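Local coordinates for methyl-accepting chemotaxis protein (Vibrio parahaemolyticus, PDB 4EXO) that probably senses small molecules such as pyruvate through a periplasmic Cache (PAS-like) domain and signals to the chemotaxis machinery, at residues 86-98 against 105-117. Residues are numbered along the deposited sequence; the frame is centred on the assembly and turned at random.
Sequences LKDENGVAVIAGL and GDGFLYFSWHKPT. With PYR (pyruvic acid), chain B.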
ATOM      1  N   LEU A  86     -10.815  -7.045  25.435  1.00 25.42           N
ATOM      2  CA  LEU A  86      -9.780  -6.023  25.659  1.00 25.49           C
ATOM      3  C   LEU A  86     -10.290  -4.564  25.616  1.00 24.61           C
ATOM      4  O   LEU A  86     -10.954  -4.159  24.651  1.00 24.92           O
ATOM      5  CB  LEU A  86      -8.610  -6.212  24.669  1.00 24.56           C
ATOM      6  CG  LEU A  86      -7.405  -5.261  24.743  1.00 28.74           C
ATOM      7  CD1 LEU A  86      -6.188  -5.931  24.132  1.00 30.33           C
ATOM      8  CD2 LEU A  86      -7.674  -3.927  23.998  1.00 29.22           C
ATOM      9  N   LYS A  87      -9.918  -3.765  26.627  1.00 23.43           N
ATOM     10  CA  LYS A  87     -10.225  -2.341  26.637  1.00 23.84           C
ATOM     11  C   LYS A  87      -8.962  -1.486  26.586  1.00 23.37           C
ATOM     12  O   LYS A  87      -7.953  -1.831  27.218  1.00 22.85           O
ATOM     13  CB  LYS A  87     -11.068  -1.987  27.864  1.00 24.67           C
ATOM     14  CG  LYS A  87     -12.497  -2.648  27.846  1.00 27.55           C
ATOM     15  CD  LYS A  87     -13.268  -2.280  29.130  1.00 35.71           C
ATOM     16  CE  LYS A  87     -14.545  -3.129  29.335  1.00 38.33           C
ATOM     17  NZ  LYS A  87     -15.615  -2.952  28.312  1.00 37.56           N
ATOM     18  N   ASP A  88      -9.003  -0.385  25.846  1.00 21.59           N
ATOM     19  CA  ASP A  88      -7.870   0.554  25.924  1.00 21.77           C
ATOM     20  C   ASP A  88      -7.933   1.360  27.238  1.00 22.60           C
ATOM     21  O   ASP A  88      -8.793   1.084  28.106  1.00 20.52           O
ATOM     22  CB  ASP A  88      -7.732   1.423  24.672  1.00 20.50           C
ATOM     23  CG  ASP A  88      -8.829   2.520  24.559  1.00 22.26           C
ATOM     24  OD1 ASP A  88      -9.603   2.762  25.545  1.00 20.80           O
ATOM     25  OD2 ASP A  88      -8.884   3.163  23.491  1.00 21.98           O
ATOM     26  N   GLU A  89      -7.019   2.324  27.398  1.00 23.50           N
ATOM     27  CA  GLU A  89      -6.930   3.108  28.640  1.00 25.42           C
ATOM     28  C   GLU A  89      -8.169   3.984  28.888  1.00 25.24           C
ATOM     29  O   GLU A  89      -8.362   4.442  30.014  1.00 25.12           O
ATOM     30  CB  GLU A  89      -5.679   4.011  28.631  1.00 26.64           C
ATOM     31  CG  GLU A  89      -5.769   5.146  27.614  1.00 30.15           C
ATOM     32  CD  GLU A  89      -4.447   5.847  27.394  1.00 37.14           C
ATOM     33  OE1 GLU A  89      -3.530   5.212  26.827  1.00 37.03           O
ATOM     34  OE2 GLU A  89      -4.343   7.044  27.773  1.00 37.46           O
ATOM     35  N   ASN A  90      -8.992   4.203  27.848  1.00 23.54           N
ATOM     36  CA  ASN A  90     -10.226   5.012  27.959  1.00 23.72           C
ATOM     37  C   ASN A  90     -11.483   4.158  28.009  1.00 23.02           C
ATOM     38  O   ASN A  90     -12.605   4.675  27.914  1.00 24.28           O
ATOM     39  CB  ASN A  90     -10.330   6.048  26.829  1.00 23.01           C
ATOM     40  CG  ASN A  90      -9.165   7.000  26.834  1.00 27.45           C
ATOM     41  OD1 ASN A  90      -8.764   7.476  27.906  1.00 31.41           O
ATOM     42  ND2 ASN A  90      -8.560   7.231  25.663  1.00 28.38           N
ATOM     43  N   GLY A  91     -11.287   2.857  28.125  1.00 22.95           N
ATOM     44  CA  GLY A  91     -12.388   1.893  28.221  1.00 22.53           C
ATOM     45  C   GLY A  91     -13.042   1.586  26.886  1.00 22.76           C
ATOM     46  O   GLY A  91     -14.186   1.102  26.864  1.00 22.76           O
ATOM     47  N   VAL A  92     -12.352   1.865  25.776  1.00 21.86           N
ATOM     48  CA  VAL A  92     -12.884   1.500  24.441  1.00 21.32           C
ATOM     49  C   VAL A  92     -12.673  -0.011  24.230  1.00 21.08           C
ATOM     50  O   VAL A  92     -11.541  -0.493  24.367  1.00 20.87           O
ATOM     51  CB  VAL A  92     -12.223   2.282  23.266  1.00 21.17           C
ATOM     52  CG1 VAL A  92     -12.736   1.698  21.853  1.00 20.10           C
ATOM     53  CG2 VAL A  92     -12.532   3.764  23.334  1.00 22.97           C
ATOM     54  N   ALA A  93     -13.745  -0.761  23.920  1.00 19.75           N
ATOM     55  CA  ALA A  93     -13.610  -2.177  23.607  1.00 19.78           C
ATOM     56  C   ALA A  93     -13.109  -2.277  22.178  1.00 19.21           C
ATOM     57  O   ALA A  93     -13.881  -2.264  21.197  1.00 17.99           O
ATOM     58  CB  ALA A  93     -14.939  -2.947  23.803  1.00 20.64           C
ATOM     59  N   VAL A  94     -11.786  -2.314  22.058  1.00 18.14           N
ATOM     60  CA  VAL A  94     -11.133  -2.140  20.761  1.00 18.33           C
ATOM     61  C   VAL A  94     -11.464  -3.250  19.742  1.00 18.33           C
ATOM     62  O   VAL A  94     -11.808  -2.950  18.593  1.00 16.96           O
ATOM     63  CB  VAL A  94      -9.557  -2.043  20.940  1.00 18.48           C
ATOM     64  CG1 VAL A  94      -8.837  -1.894  19.555  1.00 18.97           C
ATOM     65  CG2 VAL A  94      -9.210  -0.862  21.865  1.00 18.43           C
ATOM     66  N   ILE A  95     -11.303  -4.509  20.158  1.00 19.06           N
ATOM     67  CA  ILE A  95     -11.439  -5.646  19.228  1.00 19.13           C
ATOM     68  C   ILE A  95     -12.918  -5.808  18.832  1.00 19.92           C
ATOM     69  O   ILE A  95     -13.264  -5.975  17.632  1.00 18.86           O
ATOM     70  CB  ILE A  95     -10.797  -6.960  19.794  1.00 19.98           C
ATOM     71  CG1 ILE A  95      -9.275  -6.965  19.573  1.00 21.99           C
ATOM     72  CG2 ILE A  95     -11.195  -8.181  18.958  1.00 19.68           C
ATOM     73  CD1 ILE A  95      -8.552  -5.816  20.082  1.00 24.37           C
ATOM     74  N   ALA A  96     -13.792  -5.746  19.818  1.00 19.61           N
ATOM     75  CA  ALA A  96     -15.224  -5.865  19.517  1.00 20.81           C
ATOM     76  C   ALA A  96     -15.656  -4.701  18.615  1.00 21.00           C
ATOM     77  O   ALA A  96     -16.463  -4.880  17.691  1.00 21.07           O
ATOM     78  CB  ALA A  96     -16.044  -5.864  20.790  1.00 20.22           C
ATOM     79  N   GLY A  97     -15.113  -3.514  18.898  1.00 20.51           N
ATOM     80  CA  GLY A  97     -15.449  -2.321  18.121  1.00 20.44           C
ATOM     81  C   GLY A  97     -15.001  -2.434  16.671  1.00 19.80           C
ATOM     82  O   GLY A  97     -15.725  -2.008  15.771  1.00 18.68           O
ATOM     83  N   LEU A  98     -13.812  -3.006  16.430  1.00 18.96           N
ATOM     84  CA  LEU A  98     -13.317  -3.166  15.057  1.00 18.62           C
ATOM     85  C   LEU A  98     -14.087  -4.246  14.313  1.00 18.69           C
ATOM     86  O   LEU A  98     -14.352  -4.120  13.086  1.00 17.08           O
ATOM     87  CB  LEU A  98     -11.818  -3.488  15.014  1.00 18.77           C
ATOM     88  CG  LEU A  98     -10.873  -2.320  15.362  1.00 20.58           C
ATOM     89  CD1 LEU A  98      -9.472  -2.872  15.786  1.00 19.29           C
ATOM     90  CD2 LEU A  98     -10.737  -1.400  14.147  1.00 21.49           C
ATOM     91  N   GLY A 105     -20.671  -1.544  10.174  1.00 22.85           N
ATOM     92  CA  GLY A 105     -20.477  -0.097  10.152  1.00 21.99           C
ATOM     93  C   GLY A 105     -19.573   0.405   9.048  1.00 21.66           C
ATOM     94  O   GLY A 105     -19.426  -0.248   8.012  1.00 21.53           O
ATOM     95  N   ASP A 106     -18.947   1.565   9.280  1.00 21.33           N
ATOM     96  CA  ASP A 106     -18.099   2.167   8.237  1.00 21.49           C
ATOM     97  C   ASP A 106     -16.616   1.792   8.284  1.00 20.56           C
ATOM     98  O   ASP A 106     -15.812   2.347   7.536  1.00 20.70           O
ATOM     99  CB  ASP A 106     -18.273   3.679   8.194  1.00 21.77           C
ATOM    100  CG  ASP A 106     -17.613   4.392   9.376  1.00 24.25           C
ATOM    101  OD1 ASP A 106     -17.017   3.733  10.270  1.00 22.93           O
ATOM    102  OD2 ASP A 106     -17.698   5.639   9.403  1.00 24.77           O
ATOM    103  N   GLY A 107     -16.269   0.865   9.157  1.00 20.75           N
ATOM    104  CA  GLY A 107     -14.902   0.322   9.198  1.00 19.85           C
ATOM    105  C   GLY A 107     -13.990   1.046  10.182  1.00 19.34           C
ATOM    106  O   GLY A 107     -12.926   0.511  10.533  1.00 18.48           O
ATOM    107  N   PHE A 108     -14.394   2.237  10.634  1.00 19.17           N
ATOM    108  CA  PHE A 108     -13.493   3.113  11.410  1.00 18.80           C
ATOM    109  C   PHE A 108     -13.773   3.001  12.902  1.00 19.81           C
ATOM    110  O   PHE A 108     -14.934   2.818  13.332  1.00 18.04           O
ATOM    111  CB  PHE A 108     -13.598   4.592  10.981  1.00 19.35           C
ATOM    112  CG  PHE A 108     -13.033   4.863   9.599  1.00 19.46           C
ATOM    113  CD1 PHE A 108     -11.657   4.976   9.400  1.00 21.09           C
ATOM    114  CD2 PHE A 108     -13.881   4.963   8.506  1.00 20.27           C
ATOM    115  CE1 PHE A 108     -11.143   5.194   8.122  1.00 21.30           C
ATOM    116  CE2 PHE A 108     -13.394   5.179   7.235  1.00 20.30           C
ATOM    117  CZ  PHE A 108     -12.024   5.290   7.039  1.00 21.59           C
ATOM    118  N   LEU A 109     -12.707   3.128  13.698  1.00 18.63           N
ATOM    119  CA  LEU A 109     -12.843   3.157  15.153  1.00 19.45           C
ATOM    120  C   LEU A 109     -11.693   3.971  15.740  1.00 19.80           C
ATOM    121  O   LEU A 109     -10.527   3.727  15.379  1.00 19.54           O
ATOM    122  CB  LEU A 109     -12.798   1.745  15.743  1.00 19.62           C
ATOM    123  CG  LEU A 109     -13.108   1.666  17.249  1.00 19.57           C
ATOM    124  CD1 LEU A 109     -14.641   1.939  17.560  1.00 20.63           C
ATOM    125  CD2 LEU A 109     -12.640   0.309  17.872  1.00 19.35           C
ATOM    126  N   TYR A 110     -12.010   4.906  16.656  1.00 19.90           N
ATOM    127  CA  TYR A 110     -10.951   5.619  17.411  1.00 19.53           C
ATOM    128  C   TYR A 110     -10.641   4.812  18.686  1.00 19.80           C
ATOM    129  O   TYR A 110     -11.556   4.352  19.381  1.00 19.42           O
ATOM    130  CB  TYR A 110     -11.408   7.026  17.836  1.00 20.31           C
ATOM    131  CG  TYR A 110     -11.469   8.048  16.748  1.00 23.16           C
ATOM    132  CD1 TYR A 110     -10.329   8.784  16.397  1.00 24.90           C
ATOM    133  CD2 TYR A 110     -12.666   8.294  16.047  1.00 24.86           C
ATOM    134  CE1 TYR A 110     -10.374   9.750  15.387  1.00 25.66           C
ATOM    135  CE2 TYR A 110     -12.720   9.260  15.040  1.00 28.14           C
ATOM    136  CZ  TYR A 110     -11.561   9.983  14.729  1.00 27.85           C
ATOM    137  OH  TYR A 110     -11.565  10.935  13.747  1.00 30.26           O
ATOM    138  N   PHE A 111      -9.352   4.635  19.004  1.00 19.25           N
ATOM    139  CA  PHE A 111      -8.928   3.929  20.215  1.00 18.93           C
ATOM    140  C   PHE A 111      -7.446   4.232  20.401  1.00 18.61           C
ATOM    141  O   PHE A 111      -6.834   4.811  19.523  1.00 19.92           O
ATOM    142  CB  PHE A 111      -9.135   2.402  20.105  1.00 18.57           C
ATOM    143  CG  PHE A 111      -8.424   1.744  18.929  1.00 19.33           C
ATOM    144  CD1 PHE A 111      -7.179   1.114  19.117  1.00 19.75           C
ATOM    145  CD2 PHE A 111      -9.025   1.704  17.643  1.00 19.97           C
ATOM    146  CE1 PHE A 111      -6.525   0.450  18.028  1.00 18.90           C
ATOM    147  CE2 PHE A 111      -8.386   1.081  16.560  1.00 16.18           C
ATOM    148  CZ  PHE A 111      -7.123   0.450  16.739  1.00 16.61           C
ATOM    149  N   SER A 112      -6.898   3.855  21.553  1.00 19.97           N
ATOM    150  CA  SER A 112      -5.452   3.970  21.816  1.00 19.80           C
ATOM    151  C   SER A 112      -4.841   2.584  21.758  1.00 19.62           C
ATOM    152  O   SER A 112      -5.481   1.597  22.126  1.00 19.84           O
ATOM    153  CB  SER A 112      -5.187   4.592  23.182  1.00 20.45           C
ATOM    154  OG  SER A 112      -5.520   5.968  23.147  1.00 24.20           O
ATOM    155  N   TRP A 113      -3.606   2.526  21.266  1.00 18.54           N
ATOM    156  CA  TRP A 113      -2.881   1.287  21.103  1.00 18.27           C
ATOM    157  C   TRP A 113      -1.379   1.609  21.151  1.00 18.37           C
ATOM    158  O   TRP A 113      -0.945   2.759  20.900  1.00 19.29           O
ATOM    159  CB  TRP A 113      -3.239   0.617  19.760  1.00 17.33           C
ATOM    160  CG  TRP A 113      -2.867  -0.840  19.728  1.00 17.86           C
ATOM    161  CD1 TRP A 113      -1.665  -1.380  19.304  1.00 18.51           C
ATOM    162  CD2 TRP A 113      -3.680  -1.947  20.147  1.00 19.47           C
ATOM    163  NE1 TRP A 113      -1.695  -2.749  19.449  1.00 19.55           N
ATOM    164  CE2 TRP A 113      -2.924  -3.126  19.938  1.00 19.72           C
ATOM    165  CE3 TRP A 113      -4.994  -2.053  20.667  1.00 20.01           C
ATOM    166  CZ2 TRP A 113      -3.407  -4.404  20.254  1.00 21.75           C
ATOM    167  CZ3 TRP A 113      -5.481  -3.338  20.971  1.00 22.06           C
ATOM    168  CH2 TRP A 113      -4.697  -4.493  20.748  1.00 21.46           C
ATOM    169  N   HIS A 114      -0.587   0.586  21.441  1.00 18.55           N
ATOM    170  CA  HIS A 114       0.871   0.686  21.305  1.00 17.23           C
ATOM    171  C   HIS A 114       1.220   1.351  19.959  1.00 17.34           C
ATOM    172  O   HIS A 114       0.711   0.969  18.905  1.00 17.09           O
ATOM    173  CB  HIS A 114       1.462  -0.717  21.357  1.00 16.75           C
ATOM    174  CG  HIS A 114       2.926  -0.787  21.015  1.00 19.09           C
ATOM    175  ND1 HIS A 114       3.379  -1.094  19.749  1.00 17.40           N
ATOM    176  CD2 HIS A 114       4.026  -0.673  21.795  1.00 20.42           C
ATOM    177  CE1 HIS A 114       4.701  -1.142  19.757  1.00 21.69           C
ATOM    178  NE2 HIS A 114       5.118  -0.909  20.995  1.00 19.84           N
ATOM    179  N   LYS A 115       2.098   2.345  20.007  1.00 16.64           N
ATOM    180  CA  LYS A 115       2.597   2.999  18.806  1.00 17.36           C
ATOM    181  C   LYS A 115       4.098   2.621  18.642  1.00 18.05           C
ATOM    182  O   LYS A 115       4.914   2.972  19.503  1.00 19.06           O
ATOM    183  CB  LYS A 115       2.466   4.517  18.981  1.00 16.94           C
ATOM    184  CG  LYS A 115       3.001   5.337  17.806  1.00 19.62           C
ATOM    185  CD  LYS A 115       2.716   6.838  18.017  1.00 20.85           C
ATOM    186  CE  LYS A 115       3.260   7.662  16.860  1.00 23.06           C
ATOM    187  NZ  LYS A 115       2.986   9.140  17.008  1.00 25.03           N
ATOM    188  N   PRO A 116       4.453   1.885  17.570  1.00 18.51           N
ATOM    189  CA  PRO A 116       5.828   1.364  17.445  1.00 18.13           C
ATOM    190  C   PRO A 116       6.919   2.395  17.673  1.00 18.22           C
ATOM    191  O   PRO A 116       7.883   2.103  18.412  1.00 20.27           O
ATOM    192  CB  PRO A 116       5.864   0.798  16.020  1.00 18.71           C
ATOM    193  CG  PRO A 116       4.413   0.224  15.857  1.00 16.89           C
ATOM    194  CD  PRO A 116       3.540   1.315  16.546  1.00 18.37           C
ATOM    195  N   THR A 117       6.805   3.580  17.082  1.00 19.79           N
ATOM    196  CA  THR A 117       7.940   4.516  17.116  1.00 19.65           C
ATOM    197  C   THR A 117       8.234   5.115  18.506  1.00 20.18           C
ATOM    198  O   THR A 117       9.258   5.790  18.666  1.00 20.68           O
ATOM    199  CB  THR A 117       7.804   5.667  16.078  1.00 20.25           C
ATOM    200  OG1 THR A 117       6.567   6.372  16.273  1.00 20.00           O
ATOM    201  CG2 THR A 117       7.896   5.134  14.620  1.00 21.73           C
TER
HETATM  202  C   PYR B 201      -3.714  -2.757  16.643  1.00 20.67           C
HETATM  203  O   PYR B 201      -4.067  -1.495  16.511  1.00 20.01           O
HETATM  204  OXT PYR B 201      -2.454  -3.089  16.445  1.00 19.95           O
HETATM  205  CA  PYR B 201      -4.659  -3.746  17.001  1.00 21.76           C
HETATM  206  O3  PYR B 201      -4.227  -4.947  17.106  1.00 19.66           O
HETATM  207  CB  PYR B 201      -6.128  -3.467  17.298  1.00 20.45           C
HETATM  208  O   HOH W   1      -3.232   7.103  24.407  1.00 34.96           O
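One wall of the pyruvate pocket of this single Cache domain forms where helix 94-104 meets strand 108-115: Val-94 packs on Phe-111 and Trp-113, and Leu-98 on Phe-111. Val-94 CG1 sits over a face of the Phe-111 ring, 3.6 Å from its centroid and 17° off the normal, a CH-pi contact. Phe-111 presents its edge to the ligand: its CE1 is 3.5 Å from pyruvate O, which lies in the ring plane. Pyruvate instead covers a face of Trp-113, with its carbon C 3.3 Å above the indole plane, while Leu-86 CD2 and Ile-95 CD1 pack against Trp-113 CZ3. Leu-98 CD1 reaches the ligand methyl CB at 3.7 Å. From the strand, Leu-109 CD2 reaches the first turn of the helix, 3.4 Å from Val-94 O and against the backbone of Gly-97.

The loop before the helix is tied to the strand by Asp-88. Its OD2 accepts Ser-112 N at 2.9 Å, nearly straight (165°), on the anti side of the carboxylate. Asp-88 CG lies between its backbone N and carbonyl carbon (chi1 73°), which puts the carboxylate between loop and strand; OD1 faces the loop and takes Asn-90 N, an Asx turn, and Val-92 N from opposite faces, fixing the carboxylate's rotation.

Strand 108-115 is an outermost strand of the antiparallel sheet within this chain, paired with strand 120-131; residues 94-98 of the helix run nearly antiparallel to it, and Tyr-63 and Phe-61 of strand 61-63 touch Ile-95 and Leu-98.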